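Local atomic coordinates of lectin CEL-I, N-acetyl-D-galactosamine-specific C-type (Cucumaria echinata, PDB entry 4WQQ), a protein that binds sugars in a calcium-dependent manner, naturally N-acetylgalactosamine and galactose, and here, in an engineered form with altered specificity, mannose. Residues V47-S51 with A52-A56; Y57-N60 with Y61-I65; T96-G100 with G101-N105. The protein carries 3 engineered substitutions. One frame throughout, in Å; residues are numbered along the deposited sequence.

In the fold
All three contacts are local and lie within the C-type lectin domain. Contacts 1 and 2 follow one another on helix 52-65: residues 47-56 join the preceding loop to its capped start, residues 57-65 form its later turns, and the two touch where V47 CG2 packs on V58 CG2. Both are partly buried. Contact 1 is mostly polar, with a serine cap and a glutamate turned back to the preceding loop, whereas contact 2 combines helical backbone bonds with aromatic and CH-pi packing. Contact 3, in the long loop between strands 86-87 and 112-116, lies at the surface and carries calcium and mannose. Q55 NE2 reaches K97 CD at 3.7 Å, which joins contact 1 to contact 3.

Contact 1 of 3, residues V47-S51 with A52-A56; sequences VSVHS and AAEQA
S51 caps helix 52-65, and E54 ties the preceding loop back to its first turn. As the N-cap, S51 accepts through OG from E54 N at 3.0 Å, with a nearly straight N-H...O angle of 166°. The torsion chi1 of 70° puts OG between the backbone N and the carbonyl carbon, turned to the first turn of the helix. The E54 side chain answers in the reverse direction. It runs extended back along the loop, and its OE1 accepts from H50 N at 2.8 Å, on the anti side of the carboxylate and 35° out of its plane. A backbone bond from Q55 N to S51 O, 2.9 Å long, opens the regular helical pattern.

Two further approaches are not hydrogen bonds. E54 OE2 stands 3.2 Å from S48 O, two acceptors facing each other; this oxygen has other partners in K137, by a salt bridge, and Y16, by a hydrogen bond. OE1 also lies at the edge of the H50 ring, near its plane, 3.8 Å from CD2. H50 NE2 is hydrogen-bonded to S91 OG and donates weakly to S48 OG, which is itself hydrogen-bonded to D89.

Apolar contact is supplied by V49 CG1, 3.7 Å from Q55 CB; the same methyl lies against the amide oxygen Q55 OE1 at 3.4 Å. The Q55 amide is fixed beyond the contact, by W123 through OE1 and by G120 through NE2.

The two carboxylate oxygens thus have separate tasks, OE1 holding the loop backbone and OE2 a lysine and a tyrosine. This polar environment, K137 above all, would probably favour a charged E54.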
# COMPACT_ATOMS: atom_id res chain seq x y z
N VAL A 47 -9.00 7.49 -11.28
CA VAL A 47 -10.09 6.86 -10.50
C VAL A 47 -11.08 6.20 -11.46
O VAL A 47 -11.48 6.75 -12.51
CB VAL A 47 -10.71 7.92 -9.56
CG1 VAL A 47 -11.37 9.03 -10.36
CG2 VAL A 47 -11.68 7.29 -8.59
N SER A 48 -11.49 4.98 -11.10
CA SER A 48 -12.65 4.32 -11.69
C SER A 48 -13.75 4.30 -10.64
O SER A 48 -13.43 4.32 -9.47
CB SER A 48 -12.29 2.94 -12.13
OG SER A 48 -11.85 2.13 -11.05
N VAL A 49 -15.02 4.23 -11.07
CA VAL A 49 -16.20 4.47 -10.15
C VAL A 49 -17.15 3.30 -10.35
O VAL A 49 -17.60 3.03 -11.46
CB VAL A 49 -16.88 5.82 -10.42
CG1 VAL A 49 -17.99 6.10 -9.40
CG2 VAL A 49 -15.84 6.93 -10.29
N HIS A 50 -17.39 2.58 -9.25
CA HIS A 50 -18.20 1.35 -9.37
C HIS A 50 -19.49 1.30 -8.57
O HIS A 50 -20.11 0.24 -8.59
CB HIS A 50 -17.34 0.14 -9.11
CG HIS A 50 -16.26 0.01 -10.12
ND1 HIS A 50 -16.46 -0.52 -11.37
CD2 HIS A 50 -14.96 0.40 -10.07
CE1 HIS A 50 -15.31 -0.48 -12.03
NE2 HIS A 50 -14.39 0.09 -11.27
N SER A 51 -19.84 2.38 -7.91
CA SER A 51 -21.10 2.50 -7.20
C SER A 51 -21.43 3.93 -6.87
O SER A 51 -20.57 4.81 -6.92
CB SER A 51 -20.97 1.72 -5.89
OG SER A 51 -20.08 2.34 -4.97
N ALA A 52 -22.65 4.17 -6.37
CA ALA A 52 -23.04 5.48 -5.97
C ALA A 52 -22.22 5.93 -4.79
O ALA A 52 -21.95 7.10 -4.63
CB ALA A 52 -24.55 5.46 -5.62
N ALA A 53 -21.87 4.99 -3.91
CA ALA A 53 -21.13 5.31 -2.72
C ALA A 53 -19.73 5.77 -3.16
O ALA A 53 -19.24 6.77 -2.65
CB ALA A 53 -21.03 4.10 -1.83
N GLU A 54 -19.13 5.04 -4.09
CA GLU A 54 -17.79 5.46 -4.59
C GLU A 54 -17.86 6.82 -5.27
O GLU A 54 -17.02 7.67 -5.05
CB GLU A 54 -17.17 4.39 -5.48
CG GLU A 54 -15.69 4.71 -5.81
CD GLU A 54 -14.92 3.59 -6.49
OE1 GLU A 54 -15.54 2.69 -7.14
OE2 GLU A 54 -13.65 3.66 -6.39
N GLN A 55 -18.89 7.04 -6.08
CA GLN A 55 -19.12 8.29 -6.72
C GLN A 55 -19.19 9.40 -5.69
O GLN A 55 -18.54 10.46 -5.83
CB GLN A 55 -20.43 8.21 -7.54
CG GLN A 55 -20.87 9.50 -8.13
CD GLN A 55 -20.09 9.92 -9.37
OE1 GLN A 55 -19.52 9.11 -10.10
NE2 GLN A 55 -20.10 11.21 -9.61
N ALA A 56 -20.05 9.22 -4.68
CA ALA A 56 -20.20 10.27 -3.72
C ALA A 56 -18.92 10.53 -2.94
O ALA A 56 -18.61 11.69 -2.64
CB ALA A 56 -21.38 9.96 -2.79

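Contact 2 of 3, residues Y57-N60 with Y61-I65; sequences YVFN and YWRGI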
# COMPACT_ATOMS: atom_id res chain seq x y z
N TYR A 57 -18.20 9.49 -2.61
CA TYR A 57 -16.95 9.61 -1.83
C TYR A 57 -15.97 10.49 -2.63
O TYR A 57 -15.43 11.49 -2.16
CB TYR A 57 -16.32 8.25 -1.56
CG TYR A 57 -14.91 8.47 -1.05
CD1 TYR A 57 -14.67 8.84 0.26
CD2 TYR A 57 -13.83 8.42 -1.94
CE1 TYR A 57 -13.40 9.16 0.68
CE2 TYR A 57 -12.57 8.71 -1.53
CZ TYR A 57 -12.33 9.08 -0.24
OH TYR A 57 -11.01 9.35 0.13
N VAL A 58 -15.85 10.15 -3.91
CA VAL A 58 -14.96 10.90 -4.82
C VAL A 58 -15.33 12.35 -5.00
O VAL A 58 -14.52 13.23 -4.88
CB VAL A 58 -14.85 10.16 -6.17
CG1 VAL A 58 -14.10 11.01 -7.23
CG2 VAL A 58 -14.17 8.82 -6.01
N PHE A 59 -16.61 12.59 -5.26
CA PHE A 59 -17.11 13.91 -5.51
C PHE A 59 -16.91 14.75 -4.24
O PHE A 59 -16.44 15.92 -4.31
CB PHE A 59 -18.57 13.80 -5.96
CG PHE A 59 -19.24 15.14 -6.13
CD1 PHE A 59 -18.93 15.90 -7.23
CD2 PHE A 59 -20.14 15.61 -5.21
CE1 PHE A 59 -19.52 17.13 -7.41
CE2 PHE A 59 -20.68 16.86 -5.35
CZ PHE A 59 -20.41 17.62 -6.47
N ASN A 60 -17.29 14.20 -3.06
CA ASN A 60 -17.22 14.97 -1.83
C ASN A 60 -15.75 15.28 -1.44
O ASN A 60 -15.42 16.38 -0.96
CB ASN A 60 -18.00 14.25 -0.71
CG ASN A 60 -19.53 14.19 -1.04
OD1 ASN A 60 -20.11 15.17 -1.54
ND2 ASN A 60 -20.17 13.04 -0.78
N TYR A 61 -14.86 14.35 -1.76
CA TYR A 61 -13.45 14.56 -1.46
C TYR A 61 -12.89 15.71 -2.32
O TYR A 61 -12.28 16.68 -1.82
CB TYR A 61 -12.72 13.23 -1.67
CG TYR A 61 -11.19 13.23 -1.66
CD1 TYR A 61 -10.47 14.15 -0.93
CD2 TYR A 61 -10.48 12.29 -2.41
CE1 TYR A 61 -9.09 14.15 -0.92
CE2 TYR A 61 -9.08 12.26 -2.40
CZ TYR A 61 -8.38 13.21 -1.69
OH TYR A 61 -7.01 13.26 -1.61
N TRP A 62 -13.15 15.63 -3.62
CA TRP A 62 -12.78 16.64 -4.54
C TRP A 62 -13.28 18.05 -4.11
O TRP A 62 -12.51 19.00 -3.99
CB TRP A 62 -13.30 16.27 -5.94
CG TRP A 62 -13.25 17.38 -6.93
CD1 TRP A 62 -12.28 18.34 -7.05
CD2 TRP A 62 -14.15 17.58 -8.02
NE1 TRP A 62 -12.54 19.12 -8.10
CE2 TRP A 62 -13.69 18.71 -8.71
CE3 TRP A 62 -15.35 16.95 -8.46
CZ2 TRP A 62 -14.35 19.23 -9.82
CZ3 TRP A 62 -16.01 17.47 -9.51
CH2 TRP A 62 -15.47 18.58 -10.23
N ARG A 63 -14.61 18.13 -3.88
CA ARG A 63 -15.25 19.42 -3.63
C ARG A 63 -14.96 19.96 -2.25
O ARG A 63 -15.08 21.19 -2.05
CB ARG A 63 -16.73 19.30 -3.94
CG ARG A 63 -17.05 18.86 -5.37
CD ARG A 63 -16.36 19.72 -6.41
NE ARG A 63 -16.83 21.09 -6.35
CZ ARG A 63 -16.31 22.12 -7.01
NH1 ARG A 63 -15.24 21.98 -7.77
NH2 ARG A 63 -16.85 23.29 -6.92
N GLY A 64 -14.41 19.12 -1.37
CA GLY A 64 -13.88 19.62 -0.09
C GLY A 64 -12.56 20.34 -0.20
O GLY A 64 -12.20 21.21 0.62
N ILE A 65 -11.80 20.02 -1.25
CA ILE A 65 -10.57 20.70 -1.48
C ILE A 65 -10.65 21.81 -2.53
O ILE A 65 -9.97 22.85 -2.43
CB ILE A 65 -9.52 19.63 -1.85
CG1 ILE A 65 -9.31 18.78 -0.58
CG2 ILE A 65 -8.19 20.29 -2.22
CD1 ILE A 65 -8.74 17.45 -0.88
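From the Y57 carbonyl oxygen to the G64 amide, four successive i to i+4 bonds cross between the two segments. Y61 N to Y57 O, W62 N to V58 O and R63 N to F59 O measure 2.9 to 3.0 Å and are the straighter ones. The fourth, G64 N to N60 O, is equally short, but its N-H...O angle falls to 135°, so this bond is the most bent of the series.

Over these bonds F59, W62 and R63 make one cluster. R63 CG sits over one face of the F59 ring, 3.8 Å from the ring centroid and 20° off the normal, a CH-pi contact. R63 bends at chi2 and chi3, which carries CD over the W62 ring, 3.4 Å above its plane; the edge of the guanidinium then meets W62 CE2. F59 and W62 themselves meet obliquely, F59 CD1 to W62 CE3 at 3.9 Å, with ring planes 82° apart. One turn apart along the helix, Y57 and Y61 lie side by side and point the same way, an oblique pair of rings. Their closest side-chain atoms are Y57 OH and Y61 CD2, 3.9 Å apart.

The polar ends are held from outside: R63 NH1 donates to Q68 O, W62 NE1 to D66, and Y61 OH bonds to F18 N. V58, F59 and W62 pack on F115 of strand 112-116, while V58, Y61 and W62 meet M135 of strand 132-140. Y57 rests against Y16 of strand 14-23 and against strand 9-11, which seats this helix on the sheet.

Contact 3 of 3, residues T96-G100 with G101-N105; sequences TKWAG and GEPNN. Engineered in segment 101-105: E102 (natural residue Gln), N104 (natural residue Asp). With CA (calcium ion), chain F; CA (calcium ion), chain E; MAN (alpha-D-mannopyranose), chain H.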
# COMPACT_ATOMS: atom_id res chain seq x y z
N THR A 96 -22.68 3.66 -14.12
CA THR A 96 -22.52 4.93 -14.87
C THR A 96 -23.34 6.07 -14.26
O THR A 96 -24.38 5.83 -13.63
CB THR A 96 -22.77 4.76 -16.40
OG1 THR A 96 -24.19 4.60 -16.63
CG2 THR A 96 -21.96 3.66 -17.02
N LYS A 97 -22.88 7.33 -14.35
CA LYS A 97 -23.66 8.45 -13.94
C LYS A 97 -23.52 9.58 -14.93
O LYS A 97 -23.20 10.70 -14.53
CB LYS A 97 -23.22 8.89 -12.52
CG LYS A 97 -24.23 9.72 -11.74
CD LYS A 97 -23.65 10.45 -10.52
CE LYS A 97 -24.52 11.62 -10.12
NZ LYS A 97 -25.88 11.18 -9.76
N TRP A 98 -23.85 9.33 -16.19
CA TRP A 98 -23.82 10.39 -17.24
C TRP A 98 -24.75 11.51 -16.97
O TRP A 98 -25.91 11.28 -16.61
CB TRP A 98 -24.13 9.74 -18.57
CG TRP A 98 -23.06 8.81 -19.04
CD1 TRP A 98 -23.15 7.47 -19.19
CD2 TRP A 98 -21.74 9.18 -19.48
NE1 TRP A 98 -21.97 6.97 -19.65
CE2 TRP A 98 -21.08 8.00 -19.82
CE3 TRP A 98 -21.04 10.41 -19.55
CZ2 TRP A 98 -19.78 7.99 -20.31
CZ3 TRP A 98 -19.80 10.42 -20.01
CH2 TRP A 98 -19.15 9.20 -20.39
N ALA A 99 -24.27 12.74 -17.06
CA ALA A 99 -25.17 13.88 -17.03
C ALA A 99 -26.14 13.82 -18.21
O ALA A 99 -25.91 13.13 -19.23
CB ALA A 99 -24.39 15.17 -17.05
N GLY A 100 -27.20 14.61 -18.10
CA GLY A 100 -28.20 14.71 -19.15
C GLY A 100 -27.58 15.02 -20.46
O GLY A 100 -26.79 15.94 -20.56
N GLY A 101 -27.92 14.23 -21.47
CA GLY A 101 -27.36 14.34 -22.83
C GLY A 101 -25.93 13.92 -23.09
O GLY A 101 -25.46 14.00 -24.25
N GLU A 102 -25.26 13.41 -22.05
CA GLU A 102 -23.91 12.87 -22.23
C GLU A 102 -23.98 11.33 -22.27
O GLU A 102 -24.92 10.75 -21.66
CB GLU A 102 -23.07 13.35 -21.05
CG GLU A 102 -23.13 14.85 -20.87
CD GLU A 102 -22.55 15.69 -22.01
OE1 GLU A 102 -21.83 15.15 -22.86
OE2 GLU A 102 -22.78 16.96 -22.06
N PRO A 103 -22.98 10.67 -22.87
CA PRO A 103 -21.82 11.32 -23.58
C PRO A 103 -22.28 11.78 -24.95
O PRO A 103 -23.07 11.11 -25.58
CB PRO A 103 -20.82 10.17 -23.74
CG PRO A 103 -21.63 8.94 -23.73
CD PRO A 103 -22.84 9.21 -22.86
N ASN A 104 -21.91 12.96 -25.38
CA ASN A 104 -22.38 13.43 -26.65
C ASN A 104 -21.32 13.53 -27.72
O ASN A 104 -21.62 13.99 -28.80
CB ASN A 104 -23.07 14.77 -26.47
CG ASN A 104 -22.15 15.89 -26.02
OD1 ASN A 104 -21.01 15.69 -25.67
ND2 ASN A 104 -22.68 17.08 -26.00
N ASN A 105 -20.07 13.15 -27.43
CA ASN A 105 -18.99 13.17 -28.43
C ASN A 105 -18.98 14.49 -29.20
O ASN A 105 -18.88 14.53 -30.43
CB ASN A 105 -19.10 11.95 -29.37
CG ASN A 105 -17.82 11.66 -30.08
OD1 ASN A 105 -16.69 11.67 -29.51
ND2 ASN A 105 -17.95 11.38 -31.36
CA CA F . -19.64 16.06 -23.72
CA CA E . -16.06 9.75 -27.91
C1 MAN H . -20.87 21.72 -23.17
C2 MAN H . -21.53 20.39 -23.41
C3 MAN H . -20.62 19.22 -23.06
C4 MAN H . -19.25 19.46 -23.66
C5 MAN H . -18.69 20.75 -23.02
C6 MAN H . -17.29 21.15 -23.40
O1 MAN H . -20.91 21.84 -21.77
O2 MAN H . -21.75 20.38 -24.79
O3 MAN H . -21.21 18.06 -23.65
O4 MAN H . -18.47 18.32 -23.37
O5 MAN H . -19.51 21.83 -23.61
O6 MAN H . -17.40 21.09 -24.80
O HOH W 1 -25.44 17.39 -22.59
O HOH W 2 -18.02 10.17 -26.68
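With chi1 at -68°, W98 turns its indole toward P103, and a bend at chi2 (-64°) in E102 swings the carboxylate to the calcium ion of chain F. The E102-P103 peptide is cis, and the P103 ring comes to lie across the indole: CD is over one face, 3.7 Å from the centroid of the five-membered ring and 14° off its normal, a CH-pi contact. W98 CB also approaches E102 O at 3.3 Å.

The backbone between them folds as a type II beta turn from A99 to E102. E102 N donates to A99 O at 2.9 Å, closing the turn. G101, with a positive phi, occupies the third turn position. Water 1 bridges the turn to the carboxylate, donating to both G100 O and E102 OE2.

E102 and N104, both engineered (natural Gln and Asp), share the metal. E102 OE1 and N104 OD1 bind it at 2.5 and 2.4 Å, and mannose supplies O3 and O4, so the sugar coordinates calcium directly. O3 is also touched by the second branch of each side chain: E102 OE2 lies 2.5 Å from it, and N104 ND2 gives it a weak hydrogen bond of 2.9 Å. E110, N124 and D125 complete the site. The neighbouring N105 serves a different ion: its OD1 and water 2 both bind the calcium ion of chain E, for which D78, E82, E110 and D111 provide further ligands.

E102, the cis P103 and N104 make up the Glu-Pro-Asn (EPN) motif of mannose-type C-type lectins, and the bound mannose is consistent with that engineered specificity.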